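Long-range contacts in cyclopenase asqI (Emericella nidulans, PDB 5YY3), which converts 4'-methoxycyclopenin into 4'-methoxyviridicatin with release of methyl isocyanate, a zinc-dependent ring-contraction step of aspoquinolone biosynthesis in a member of the tyrosinase family: residues 422-427 with 471-476; 444-449 with 460-465; 481-486 with 516-521; 536-541 with 552-557. One frame throughout, in Å; residues are numbered along the deposited sequence.

Contact 1: residues 422-427 with 471-476; sequences VVLSNL and VQVKSC
V471 packs against L427 where strand 461-475 runs antiparallel to strand 422-431, the short strand axes making 159°. V471 CB lies 3.9 Å from L427 CD1, and V471 CG2, anti to the backbone N, rests 3.4 Å from S425 O. Q472 and S425 form a hydrogen-bonded pair: Q472 N donates to S425 O at 2.8 Å, and S425 N returns a bond to Q472 O. V473 and L424 are a non-hydrogen-bonded pair whose side chains lie alongside each other, V473 CG2 and L424 CD2 being 3.5 Å apart. The other branch of V473, CG1, reaches V422 CG2 at 3.6 Å, and the isopropyl group thus touches both V422 and L424. K474 pairs with V423 through two backbone bonds; the one from V423 N to K474 O, 2.7 Å, is nearly straight at 168°. S475 sits opposite V422, and its OG bonds to Q487. C476 leaves the strand, bringing its CB to 3.4 Å from V422 N. The chemistry is two-sided: V422, L424 and V473 form a buried apolar face, with V471 buried beside L427 at its end, and L489 and L491 of strand 487-497 and C577 of strand 571-580 pack there, while V423, S425, Q472 and K474 make the more exposed and more polar face of this beta-sheet of the ig-like domain.

Contact 2: residues 444-449 with 460-465; sequences ITTFLG and AKLGHE
The F447 ring lies flat over G463 in a beta hairpin of the ig-like domain, formed by strand 443-449 and the start of strand 461-475. With CG between the backbone N and the carbonyl carbon (chi1 50°), the ring folds over the neighbouring strand. G463 CA stands 3.9 Å from the ring centroid and 24° off the normal, a CH-pi contact, while the G463 carbonyl carbon lies over the ring centre. E465 reaches the same ring obliquely, its OE2 3.6 Å from F447 CD2 and its carboxylate plane turned 46° to the ring; K648 adds a cation-pi contact. On the opposite side of the sheet, L448 crosses L462, with CD2 of L448 3.9 Å from CD1 of L462 and touching A460 CB. T446 and H464 meet nearly at right angles there, and T446 OG1 bonds to V565 O. Backbone bonds join F447 with G463 and G449 with K461 in both directions. K461 NZ makes salt bridges with E457 in the hairpin loop and with D179 and D181. Beside the E465 N to T445 O bond, a water accepts from T445 N and donates to E465 O, which H464 ND1 grips at 2.7 Å, in the plane of its imidazole.

Contact 3: residues 481-486 with 516-521; sequences PSKENP and QLTDES
This is a packing contact without a hydrogen bond between its segments: P481 and P486, in the loop between strands 461-475 and 487-497, lean on the chain from Q516 to D519, where strand 508-517 ends at the far tip of the ig-like domain. P481 and P486 carry the contact on the loop side, T518 on the other. P481 points toward the other segment, with CB 3.6 Å from L517 O, and its CG meets D519 O. P486 lays its CB 3.6 Å from Q516 CG, the chain of that glutamine being extended with CG anti to the backbone N (chi1 -167°). Between the prolines the backbones come close at S482 and T518: S482 CA makes a CH...O contact of 3.2 Å with T518 O. T518 sends its methyl CG2 to 3.5 Å from S482 O. Regular pairing of the neighbouring strands persists as far as L517 and Q487, which share a backbone hydrogen bond; past them no hydrogen bond joins the two segments, and proline carbons meet L517 O and D519 O. R477, earlier in the same connection, bonds N485 O and P486 O. The loop also ties itself together: S482 N bonds to N485 O, and S482 OG accepts from N485 N at 2.8 Å, an ST motif in the loop that leads into strand 487-497.

Contact 4: residues 536-541 with 552-557; sequences RKMGNY and VFRHGW
Three hydrogen bonds tie R536 and K537 to the type I beta turn F553-G556 and the residues flanking it. R536 N donates to W557 O at 2.6 Å, almost straight at 176°. K537 N bonds to V552 O at 2.7 Å, on the other side of the turn. The third bond comes from a side chain: R536, extended from CG to NE with CG anti to its own N (chi1 159°), runs past the turn and gives NH1 to R554 O at 2.9 Å, the oxygen lying near the guanidinium plane at its edge. R536 and R554 point the same way with their guanidinium planes 70° apart, and D184 forms salt bridges with both, which probably offsets their like charges; D181 takes R536 NH2. D181 and D184 belong to helix 180-193, which also carries the zinc ligands H186 and H190, and G556 O accepts from S185 of that helix. The W557 side chain comes within about 7 Å of that of H186, which places the residue just after the turn near the zinc site. Within the turn, the F553 ring covers G556 CA. Farther out, M538 crosses V552 obliquely, its CG 3.6 Å from V552 CG1, while its SD sits 3.5 Å above the plane of the R536 guanidinium, over its centre.

How the contacts relate
Contacts 1 and 2 use opposite ends of strand 461-475, their centres about 31 Å apart: the hairpin of contact 2 falls between the segments of contact 1 in sequence. Contact 3 follows along the chain and lies beside contact 1, centres about 14 Å apart, with S475 touching P481 and V422 touching L517 at the far tip of the same sheet. Contact 4 comes last, in the long loop between strands 523-528 and 571-580. It sits about 17 Å from contact 2, centre to centre, and meets it where K461 touches N540 and Y541. The ig-like sheet thus extends from an outlying tip to the helical zinc-binding part, which contact 4 reaches directly.

Contact 1: residues 422-427 with 471-476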
loop_
_atom_site.group_PDB
_atom_site.type_symbol
_atom_site.label_atom_id
_atom_site.label_comp_id
_atom_site.label_asym_id
_atom_site.label_seq_id
_atom_site.Cartn_x
_atom_site.Cartn_y
_atom_site.Cartn_z
ATOM N N VAL A 422 -39.254 -18.918 -27.131
ATOM C CA VAL A 422 -39.450 -17.550 -26.730
ATOM C C VAL A 422 -38.278 -16.726 -27.245
ATOM O O VAL A 422 -37.194 -17.256 -27.484
ATOM C CB VAL A 422 -39.604 -17.487 -25.185
ATOM C CG1 VAL A 422 -38.570 -16.561 -24.522
ATOM C CG2 VAL A 422 -41.011 -17.134 -24.820
ATOM N N VAL A 423 -38.500 -15.438 -27.462
ATOM C CA VAL A 423 -37.397 -14.552 -27.801
ATOM C C VAL A 423 -37.204 -13.585 -26.662
ATOM O O VAL A 423 -38.146 -12.867 -26.304
ATOM C CB VAL A 423 -37.653 -13.770 -29.105
ATOM C CG1 VAL A 423 -36.593 -12.687 -29.296
ATOM C CG2 VAL A 423 -37.682 -14.720 -30.302
ATOM N N LEU A 424 -36.001 -13.578 -26.082
ATOM C CA LEU A 424 -35.658 -12.619 -25.033
ATOM C C LEU A 424 -34.942 -11.411 -25.607
ATOM O O LEU A 424 -34.154 -11.530 -26.546
ATOM C CB LEU A 424 -34.763 -13.255 -23.953
ATOM C CG LEU A 424 -35.347 -14.336 -23.040
ATOM C CD1 LEU A 424 -34.418 -14.647 -21.850
ATOM C CD2 LEU A 424 -36.737 -13.941 -22.560
ATOM N N SER A 425 -35.184 -10.250 -25.015
ATOM C CA SER A 425 -34.470 -9.036 -25.411
ATOM C C SER A 425 -34.525 -8.024 -24.284
ATOM O O SER A 425 -35.298 -8.178 -23.340
ATOM C CB SER A 425 -35.064 -8.431 -26.690
ATOM O OG SER A 425 -36.306 -7.815 -26.410
ATOM N N ASN A 426 -33.694 -6.999 -24.378
ATOM C CA ASN A 426 -33.795 -5.842 -23.496
ATOM C C ASN A 426 -33.645 -6.154 -22.016
ATOM O O ASN A 426 -34.422 -5.683 -21.193
ATOM C CB ASN A 426 -35.132 -5.123 -23.720
ATOM C CG ASN A 426 -35.158 -4.327 -25.020
ATOM O OD1 ASN A 426 -36.002 -4.547 -25.881
ATOM N ND2 ASN A 426 -34.237 -3.402 -25.158
ATOM N N LEU A 427 -32.635 -6.936 -21.669
ATOM C CA LEU A 427 -32.374 -7.223 -20.269
ATOM C C LEU A 427 -31.823 -5.976 -19.590
ATOM O O LEU A 427 -30.886 -5.358 -20.085
ATOM C CB LEU A 427 -31.388 -8.391 -20.132
ATOM C CG LEU A 427 -30.969 -8.779 -18.714
ATOM C CD1 LEU A 427 -32.193 -9.177 -17.907
ATOM C CD2 LEU A 427 -29.948 -9.918 -18.752
ATOM N N VAL A 471 -36.839 -7.870 -18.212
ATOM C CA VAL A 471 -36.442 -8.426 -19.486
ATOM C C VAL A 471 -37.691 -8.527 -20.356
ATOM O O VAL A 471 -38.824 -8.622 -19.858
ATOM C CB VAL A 471 -35.765 -9.814 -19.324
ATOM C CG1 VAL A 471 -36.764 -10.839 -18.861
ATOM C CG2 VAL A 471 -35.077 -10.283 -20.629
ATOM N N GLN A 472 -37.489 -8.479 -21.662
ATOM C CA GLN A 472 -38.600 -8.544 -22.578
ATOM C C GLN A 472 -38.724 -9.970 -23.102
ATOM O O GLN A 472 -37.733 -10.588 -23.512
ATOM C CB GLN A 472 -38.399 -7.545 -23.703
ATOM C CG GLN A 472 -39.622 -7.269 -24.526
ATOM C CD GLN A 472 -39.375 -6.155 -25.535
ATOM O OE1 GLN A 472 -38.830 -5.094 -25.188
ATOM N NE2 GLN A 472 -39.751 -6.398 -26.791
ATOM N N VAL A 473 -39.946 -10.498 -23.061
ATOM C CA VAL A 473 -40.206 -11.865 -23.496
ATOM C C VAL A 473 -41.311 -11.882 -24.556
ATOM O O VAL A 473 -42.392 -11.315 -24.352
ATOM C CB VAL A 473 -40.619 -12.756 -22.307
ATOM C CG1 VAL A 473 -40.749 -14.213 -22.735
ATOM C CG2 VAL A 473 -39.651 -12.583 -21.127
ATOM N N LYS A 474 -41.048 -12.531 -25.685
ATOM C CA LYS A 474 -42.065 -12.664 -26.723
ATOM C C LYS A 474 -42.128 -14.096 -27.230
ATOM O O LYS A 474 -41.102 -14.717 -27.513
ATOM C CB LYS A 474 -41.803 -11.705 -27.887
ATOM C CG LYS A 474 -42.912 -11.720 -28.941
ATOM C CD LYS A 474 -42.698 -10.645 -29.988
ATOM C CE LYS A 474 -43.806 -10.658 -31.040
ATOM N NZ LYS A 474 -43.286 -10.159 -32.333
ATOM N N SER A 475 -43.338 -14.625 -27.355
ATOM C CA SER A 475 -43.467 -16.030 -27.684
ATOM C C SER A 475 -43.099 -16.300 -29.126
ATOM O O SER A 475 -43.133 -15.421 -29.981
ATOM C CB SER A 475 -44.873 -16.540 -27.401
ATOM O OG SER A 475 -44.976 -17.912 -27.747
ATOM N N CYS A 476 -42.797 -17.563 -29.363
ATOM C CA CYS A 476 -42.098 -18.047 -30.531
ATOM C C CYS A 476 -42.749 -19.414 -30.874
ATOM O O CYS A 476 -42.512 -20.011 -31.930
ATOM C CB CYS A 476 -40.592 -18.117 -30.183
ATOM S SG CYS A 476 -39.465 -19.037 -31.220
#

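Contact 2: residues 444-449 with 460-465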
loop_
_atom_site.group_PDB
_atom_site.type_symbol
_atom_site.label_atom_id
_atom_site.label_comp_id
_atom_site.label_asym_id
_atom_site.label_seq_id
_atom_site.Cartn_x
_atom_site.Cartn_y
_atom_site.Cartn_z
ATOM N N ILE A 444 -26.136 0.690 -10.667
ATOM C CA ILE A 444 -26.705 0.396 -9.362
ATOM C C ILE A 444 -25.666 0.544 -8.235
ATOM O O ILE A 444 -24.467 0.764 -8.483
ATOM C CB ILE A 444 -27.333 -1.011 -9.353
ATOM C CG1 ILE A 444 -26.287 -2.087 -9.644
ATOM C CG2 ILE A 444 -28.468 -1.091 -10.399
ATOM C CD1 ILE A 444 -26.873 -3.516 -9.684
ATOM N N THR A 445 -26.130 0.430 -6.996
ATOM C CA THR A 445 -25.365 0.955 -5.870
ATOM C C THR A 445 -25.322 0.057 -4.618
ATOM O O THR A 445 -26.340 -0.456 -4.149
ATOM C CB THR A 445 -25.930 2.322 -5.472
ATOM O OG1 THR A 445 -26.057 3.113 -6.652
ATOM C CG2 THR A 445 -25.013 3.031 -4.493
ATOM N N THR A 446 -24.121 -0.112 -4.088
ATOM C CA THR A 446 -23.929 -0.761 -2.806
ATOM C C THR A 446 -23.424 0.270 -1.810
ATOM O O THR A 446 -22.974 1.353 -2.199
ATOM C CB THR A 446 -22.924 -1.892 -2.903
ATOM O OG1 THR A 446 -21.640 -1.342 -3.223
ATOM C CG2 THR A 446 -23.347 -2.888 -3.990
ATOM N N PHE A 447 -23.488 -0.060 -0.530
ATOM C CA PHE A 447 -22.941 0.816 0.491
ATOM C C PHE A 447 -22.283 -0.003 1.596
ATOM O O PHE A 447 -22.632 -1.165 1.835
ATOM C CB PHE A 447 -24.024 1.737 1.068
ATOM C CG PHE A 447 -25.286 1.026 1.496
ATOM C CD1 PHE A 447 -25.386 0.451 2.757
ATOM C CD2 PHE A 447 -26.387 0.967 0.652
ATOM C CE1 PHE A 447 -26.559 -0.197 3.160
ATOM C CE2 PHE A 447 -27.558 0.330 1.050
ATOM C CZ PHE A 447 -27.639 -0.259 2.306
ATOM N N LEU A 448 -21.307 0.612 2.246
ATOM C CA LEU A 448 -20.649 0.017 3.392
ATOM C C LEU A 448 -20.988 0.877 4.591
ATOM O O LEU A 448 -20.560 2.011 4.668
ATOM C CB LEU A 448 -19.132 -0.078 3.172
ATOM C CG LEU A 448 -18.817 -1.074 2.049
ATOM C CD1 LEU A 448 -17.627 -0.680 1.205
ATOM C CD2 LEU A 448 -18.632 -2.490 2.601
ATOM N N GLY A 449 -21.804 0.349 5.494
ATOM C CA GLY A 449 -22.101 1.026 6.738
ATOM C C GLY A 449 -21.314 0.395 7.872
ATOM O O GLY A 449 -20.507 -0.509 7.654
ATOM N N ALA A 460 -17.128 -3.495 8.349
ATOM C CA ALA A 460 -18.295 -2.888 7.700
ATOM C C ALA A 460 -19.496 -3.837 7.711
ATOM O O ALA A 460 -19.364 -5.021 8.023
ATOM C CB ALA A 460 -17.969 -2.484 6.260
ATOM N N LYS A 461 -20.665 -3.285 7.402
ATOM C CA LYS A 461 -21.855 -4.063 7.092
ATOM C C LYS A 461 -22.282 -3.701 5.677
ATOM O O LYS A 461 -22.732 -2.580 5.447
ATOM C CB LYS A 461 -22.999 -3.775 8.071
ATOM C CG LYS A 461 -24.300 -4.524 7.751
ATOM C CD LYS A 461 -24.121 -6.032 7.952
ATOM C CE LYS A 461 -25.401 -6.807 7.693
ATOM N NZ LYS A 461 -25.322 -8.206 8.218
ATOM N N LEU A 462 -22.122 -4.624 4.735
ATOM C CA LEU A 462 -22.459 -4.345 3.341
ATOM C C LEU A 462 -23.977 -4.272 3.182
ATOM O O LEU A 462 -24.733 -4.885 3.939
ATOM C CB LEU A 462 -21.873 -5.406 2.415
ATOM C CG LEU A 462 -22.150 -5.208 0.914
ATOM C CD1 LEU A 462 -21.536 -3.905 0.418
ATOM C CD2 LEU A 462 -21.648 -6.380 0.077
ATOM N N GLY A 463 -24.419 -3.501 2.204
ATOM C CA GLY A 463 -25.819 -3.423 1.845
ATOM C C GLY A 463 -25.895 -2.857 0.444
ATOM O O GLY A 463 -24.879 -2.440 -0.130
ATOM N N HIS A 464 -27.089 -2.838 -0.130
ATOM C CA HIS A 464 -27.228 -2.219 -1.435
ATOM C C HIS A 464 -28.561 -1.493 -1.545
ATOM O O HIS A 464 -29.538 -1.868 -0.888
ATOM C CB HIS A 464 -27.100 -3.269 -2.536
ATOM C CG HIS A 464 -28.212 -4.269 -2.533
ATOM N ND1 HIS A 464 -29.428 -4.028 -3.132
ATOM C CD2 HIS A 464 -28.301 -5.506 -1.983
ATOM C CE1 HIS A 464 -30.216 -5.076 -2.962
ATOM N NE2 HIS A 464 -29.554 -5.989 -2.272
ATOM N N GLU A 465 -28.597 -0.452 -2.373
ATOM C CA GLU A 465 -29.860 0.207 -2.676
ATOM C C GLU A 465 -30.746 -0.803 -3.378
ATOM O O GLU A 465 -30.237 -1.684 -4.075
ATOM C CB GLU A 465 -29.664 1.454 -3.553
ATOM C CG GLU A 465 -28.817 2.548 -2.929
ATOM C CD GLU A 465 -29.339 3.011 -1.582
ATOM O OE1 GLU A 465 -30.556 2.851 -1.317
ATOM O OE2 GLU A 465 -28.517 3.533 -0.785
HETATM O O HOH W 1 -28.313 -1.366 -5.770
#

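Contact 3: residues 481-486 with 516-521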
loop_
_atom_site.group_PDB
_atom_site.type_symbol
_atom_site.label_atom_id
_atom_site.label_comp_id
_atom_site.label_asym_id
_atom_site.label_seq_id
_atom_site.Cartn_x
_atom_site.Cartn_y
_atom_site.Cartn_z
ATOM N N PRO A 481 -49.740 -18.631 -27.726
ATOM C CA PRO A 481 -50.243 -18.869 -26.370
ATOM C C PRO A 481 -51.585 -18.173 -26.178
ATOM O O PRO A 481 -51.819 -17.146 -26.800
ATOM C CB PRO A 481 -49.152 -18.272 -25.461
ATOM C CG PRO A 481 -48.275 -17.461 -26.352
ATOM C CD PRO A 481 -48.409 -18.000 -27.742
ATOM N N SER A 482 -52.443 -18.738 -25.337
ATOM C CA SER A 482 -53.780 -18.193 -25.089
ATOM C C SER A 482 -54.112 -18.315 -23.613
ATOM O O SER A 482 -53.346 -18.900 -22.851
ATOM C CB SER A 482 -54.825 -18.932 -25.912
ATOM O OG SER A 482 -54.814 -20.312 -25.576
ATOM N N LYS A 483 -55.257 -17.784 -23.205
ATOM C CA LYS A 483 -55.682 -17.963 -21.826
ATOM C C LYS A 483 -56.096 -19.421 -21.621
ATOM O O LYS A 483 -56.034 -19.941 -20.503
ATOM C CB LYS A 483 -56.818 -16.998 -21.463
ATOM C CG LYS A 483 -56.327 -15.823 -20.590
ATOM C CD LYS A 483 -57.354 -14.705 -20.384
ATOM C CE LYS A 483 -57.078 -13.963 -19.067
ATOM N NZ LYS A 483 -58.283 -13.284 -18.488
ATOM N N GLU A 484 -56.473 -20.083 -22.717
ATOM C CA GLU A 484 -56.857 -21.491 -22.698
ATOM C C GLU A 484 -55.643 -22.414 -22.685
ATOM O O GLU A 484 -55.664 -23.451 -22.031
ATOM C CB GLU A 484 -57.746 -21.832 -23.902
ATOM C CG GLU A 484 -59.116 -21.156 -23.903
ATOM C CD GLU A 484 -59.101 -19.759 -24.520
ATOM O OE1 GLU A 484 -58.023 -19.300 -24.956
ATOM O OE2 GLU A 484 -60.173 -19.112 -24.571
ATOM N N ASN A 485 -54.602 -22.045 -23.429
ATOM C CA ASN A 485 -53.350 -22.811 -23.461
ATOM C C ASN A 485 -52.140 -21.887 -23.272
ATOM O O ASN A 485 -51.507 -21.481 -24.255
ATOM C CB ASN A 485 -53.239 -23.582 -24.779
ATOM C CG ASN A 485 -52.084 -24.583 -24.799
ATOM O OD1 ASN A 485 -51.310 -24.709 -23.842
ATOM N ND2 ASN A 485 -51.980 -25.322 -25.901
ATOM N N PRO A 486 -51.824 -21.547 -22.011
ATOM C CA PRO A 486 -50.708 -20.651 -21.680
ATOM C C PRO A 486 -49.346 -21.267 -22.005
ATOM O O PRO A 486 -49.216 -22.493 -21.990
ATOM C CB PRO A 486 -50.846 -20.444 -20.161
ATOM C CG PRO A 486 -52.188 -20.970 -19.793
ATOM C CD PRO A 486 -52.501 -22.036 -20.798
ATOM N N GLN A 516 -45.565 -16.805 -17.283
ATOM C CA GLN A 516 -46.658 -17.421 -18.009
ATOM C C GLN A 516 -47.155 -16.460 -19.088
ATOM O O GLN A 516 -47.548 -15.328 -18.790
ATOM C CB GLN A 516 -47.789 -17.801 -17.052
ATOM C CG GLN A 516 -48.814 -18.725 -17.665
ATOM C CD GLN A 516 -50.047 -18.895 -16.788
ATOM O OE1 GLN A 516 -50.218 -19.931 -16.141
ATOM N NE2 GLN A 516 -50.924 -17.877 -16.774
ATOM N N LEU A 517 -47.114 -16.901 -20.341
ATOM C CA LEU A 517 -47.608 -16.076 -21.435
ATOM C C LEU A 517 -48.994 -16.543 -21.866
ATOM O O LEU A 517 -49.298 -17.738 -21.863
ATOM C CB LEU A 517 -46.640 -16.103 -22.626
ATOM C CG LEU A 517 -45.192 -15.687 -22.334
ATOM C CD1 LEU A 517 -44.378 -15.636 -23.616
ATOM C CD2 LEU A 517 -45.148 -14.350 -21.595
ATOM N N THR A 518 -49.835 -15.586 -22.233
ATOM C CA THR A 518 -51.170 -15.890 -22.727
ATOM C C THR A 518 -51.467 -15.166 -24.052
ATOM O O THR A 518 -52.580 -15.243 -24.552
ATOM C CB THR A 518 -52.231 -15.532 -21.661
ATOM O OG1 THR A 518 -51.965 -14.227 -21.138
ATOM C CG2 THR A 518 -52.164 -16.514 -20.508
ATOM N N ASP A 519 -50.460 -14.491 -24.616
ATOM C CA ASP A 519 -50.594 -13.725 -25.866
ATOM C C ASP A 519 -49.421 -13.914 -26.799
ATOM O O ASP A 519 -48.377 -14.439 -26.415
ATOM C CB ASP A 519 -50.703 -12.208 -25.613
ATOM C CG ASP A 519 -52.015 -11.808 -25.027
ATOM O OD1 ASP A 519 -52.969 -12.614 -25.115
ATOM O OD2 ASP A 519 -52.096 -10.676 -24.498
ATOM N N GLU A 520 -49.592 -13.394 -28.012
ATOM C CA GLU A 520 -48.556 -13.341 -29.031
ATOM C C GLU A 520 -47.579 -12.199 -28.783
ATOM O O GLU A 520 -46.497 -12.167 -29.366
ATOM C CB GLU A 520 -49.187 -13.149 -30.410
ATOM C CG GLU A 520 -50.675 -13.452 -30.450
ATOM C CD GLU A 520 -51.153 -13.818 -31.837
ATOM O OE1 GLU A 520 -50.595 -13.274 -32.818
ATOM O OE2 GLU A 520 -52.071 -14.666 -31.943
ATOM N N SER A 521 -47.976 -11.244 -27.952
ATOM C CA SER A 521 -47.228 -9.996 -27.842
ATOM C C SER A 521 -46.133 -10.031 -26.768
ATOM O O SER A 521 -46.163 -10.846 -25.845
ATOM C CB SER A 521 -48.193 -8.840 -27.567
ATOM O OG SER A 521 -49.040 -9.141 -26.469
#

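Contact 4: residues 536-541 with 552-557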
loop_
_atom_site.group_PDB
_atom_site.type_symbol
_atom_site.label_atom_id
_atom_site.label_comp_id
_atom_site.label_asym_id
_atom_site.label_seq_id
_atom_site.Cartn_x
_atom_site.Cartn_y
_atom_site.Cartn_z
ATOM N N ARG A 536 -32.275 -14.937 0.976
ATOM C CA ARG A 536 -32.821 -15.140 2.315
ATOM C C ARG A 536 -33.850 -14.045 2.609
ATOM O O ARG A 536 -33.560 -12.862 2.461
ATOM C CB ARG A 536 -31.657 -15.149 3.326
ATOM C CG ARG A 536 -31.953 -14.858 4.774
ATOM C CD ARG A 536 -30.639 -14.946 5.540
ATOM N NE ARG A 536 -30.624 -14.254 6.831
ATOM C CZ ARG A 536 -30.452 -14.882 7.988
ATOM N NH1 ARG A 536 -30.301 -16.199 7.994
ATOM N NH2 ARG A 536 -30.427 -14.208 9.132
ATOM N N LYS A 537 -35.067 -14.421 2.979
ATOM C CA LYS A 537 -36.135 -13.429 3.087
ATOM C C LYS A 537 -36.233 -12.831 4.473
ATOM O O LYS A 537 -37.229 -12.993 5.169
ATOM C CB LYS A 537 -37.479 -14.030 2.688
ATOM C CG LYS A 537 -37.812 -13.772 1.247
ATOM C CD LYS A 537 -36.860 -14.455 0.324
ATOM C CE LYS A 537 -37.341 -14.413 -1.102
ATOM N NZ LYS A 537 -36.690 -15.539 -1.843
ATOM N N MET A 538 -35.182 -12.126 4.861
ATOM C CA MET A 538 -35.127 -11.496 6.157
ATOM C C MET A 538 -34.456 -10.153 5.979
ATOM O O MET A 538 -33.697 -9.963 5.030
ATOM C CB MET A 538 -34.354 -12.368 7.162
ATOM C CG MET A 538 -34.830 -13.818 7.219
ATOM S SD MET A 538 -33.914 -14.875 8.357
ATOM C CE MET A 538 -34.970 -14.763 9.804
ATOM N N GLY A 539 -34.735 -9.218 6.880
ATOM C CA GLY A 539 -33.952 -8.003 6.951
ATOM C C GLY A 539 -32.629 -8.335 7.617
ATOM O O GLY A 539 -32.377 -9.502 7.952
ATOM N N ASN A 540 -31.780 -7.327 7.808
ATOM C CA ASN A 540 -30.515 -7.508 8.523
ATOM C C ASN A 540 -30.704 -8.100 9.909
ATOM O O ASN A 540 -31.669 -7.755 10.607
ATOM C CB ASN A 540 -29.780 -6.175 8.659
ATOM C CG ASN A 540 -28.955 -5.843 7.444
ATOM O OD1 ASN A 540 -28.864 -6.641 6.497
ATOM N ND2 ASN A 540 -28.357 -4.652 7.448
ATOM N N TYR A 541 -29.776 -8.979 10.295
ATOM C CA TYR A 541 -29.762 -9.598 11.619
ATOM C C TYR A 541 -31.003 -10.459 11.869
ATOM O O TYR A 541 -31.513 -10.544 12.995
ATOM C CB TYR A 541 -29.593 -8.520 12.696
ATOM C CG TYR A 541 -28.443 -7.610 12.337
ATOM C CD1 TYR A 541 -27.131 -8.088 12.339
ATOM C CD2 TYR A 541 -28.663 -6.295 11.943
ATOM C CE1 TYR A 541 -26.069 -7.275 11.974
ATOM C CE2 TYR A 541 -27.609 -5.474 11.580
ATOM C CZ TYR A 541 -26.317 -5.972 11.595
ATOM O OH TYR A 541 -25.275 -5.153 11.234
ATOM N N VAL A 552 -39.298 -18.321 4.334
ATOM C CA VAL A 552 -38.288 -17.397 4.827
ATOM C C VAL A 552 -36.912 -17.632 4.179
ATOM O O VAL A 552 -36.129 -16.689 4.018
ATOM C CB VAL A 552 -38.171 -17.516 6.359
ATOM C CG1 VAL A 552 -37.107 -16.590 6.908
ATOM C CG2 VAL A 552 -39.518 -17.216 7.000
ATOM N N PHE A 553 -36.645 -18.881 3.790
ATOM C CA PHE A 553 -35.371 -19.287 3.202
ATOM C C PHE A 553 -34.210 -18.802 4.074
ATOM O O PHE A 553 -33.303 -18.107 3.606
ATOM C CB PHE A 553 -35.277 -18.784 1.748
ATOM C CG PHE A 553 -34.277 -19.545 0.904
ATOM C CD1 PHE A 553 -33.651 -20.680 1.405
ATOM C CD2 PHE A 553 -34.055 -19.201 -0.426
ATOM C CE1 PHE A 553 -32.762 -21.394 0.637
ATOM C CE2 PHE A 553 -33.175 -19.933 -1.215
ATOM C CZ PHE A 553 -32.529 -21.035 -0.674
ATOM N N ARG A 554 -34.255 -19.174 5.356
ATOM C CA ARG A 554 -33.272 -18.700 6.322
ATOM C C ARG A 554 -31.856 -19.037 5.871
ATOM O O ARG A 554 -30.926 -18.267 6.101
ATOM C CB ARG A 554 -33.546 -19.287 7.707
ATOM C CG ARG A 554 -32.626 -18.769 8.816
ATOM C CD ARG A 554 -32.903 -19.467 10.145
ATOM N NE ARG A 554 -31.827 -19.311 11.110
ATOM C CZ ARG A 554 -31.876 -19.777 12.356
ATOM N NH1 ARG A 554 -32.951 -20.441 12.770
ATOM N NH2 ARG A 554 -30.861 -19.579 13.191
ATOM N N HIS A 555 -31.704 -20.184 5.213
ATOM C CA HIS A 555 -30.397 -20.642 4.732
ATOM C C HIS A 555 -30.110 -20.218 3.286
ATOM O O HIS A 555 -29.192 -20.734 2.654
ATOM C CB HIS A 555 -30.291 -22.156 4.846
ATOM C CG HIS A 555 -31.386 -22.897 4.137
ATOM N ND1 HIS A 555 -32.724 -22.669 4.394
ATOM C CD2 HIS A 555 -31.343 -23.856 3.186
ATOM C CE1 HIS A 555 -33.453 -23.462 3.632
ATOM N NE2 HIS A 555 -32.643 -24.194 2.890
ATOM N N GLY A 556 -30.886 -19.273 2.767
ATOM C CA GLY A 556 -30.569 -18.667 1.484
ATOM C C GLY A 556 -29.462 -17.608 1.570
ATOM O O GLY A 556 -28.834 -17.403 2.618
ATOM N N TRP A 557 -29.214 -16.932 0.457
ATOM C CA TRP A 557 -28.181 -15.908 0.410
ATOM C C TRP A 557 -28.681 -14.578 1.004
ATOM O O TRP A 557 -29.771 -14.127 0.681
ATOM C CB TRP A 557 -27.704 -15.702 -1.027
ATOM C CG TRP A 557 -26.416 -14.987 -1.028
ATOM C CD1 TRP A 557 -26.189 -13.689 -1.402
ATOM C CD2 TRP A 557 -25.174 -15.501 -0.560
ATOM N NE1 TRP A 557 -24.861 -13.382 -1.232
ATOM C CE2 TRP A 557 -24.212 -14.477 -0.705
ATOM C CE3 TRP A 557 -24.766 -16.741 -0.040
ATOM C CZ2 TRP A 557 -22.869 -14.640 -0.333
ATOM C CZ3 TRP A 557 -23.431 -16.915 0.306
ATOM C CH2 TRP A 557 -22.501 -15.866 0.163
#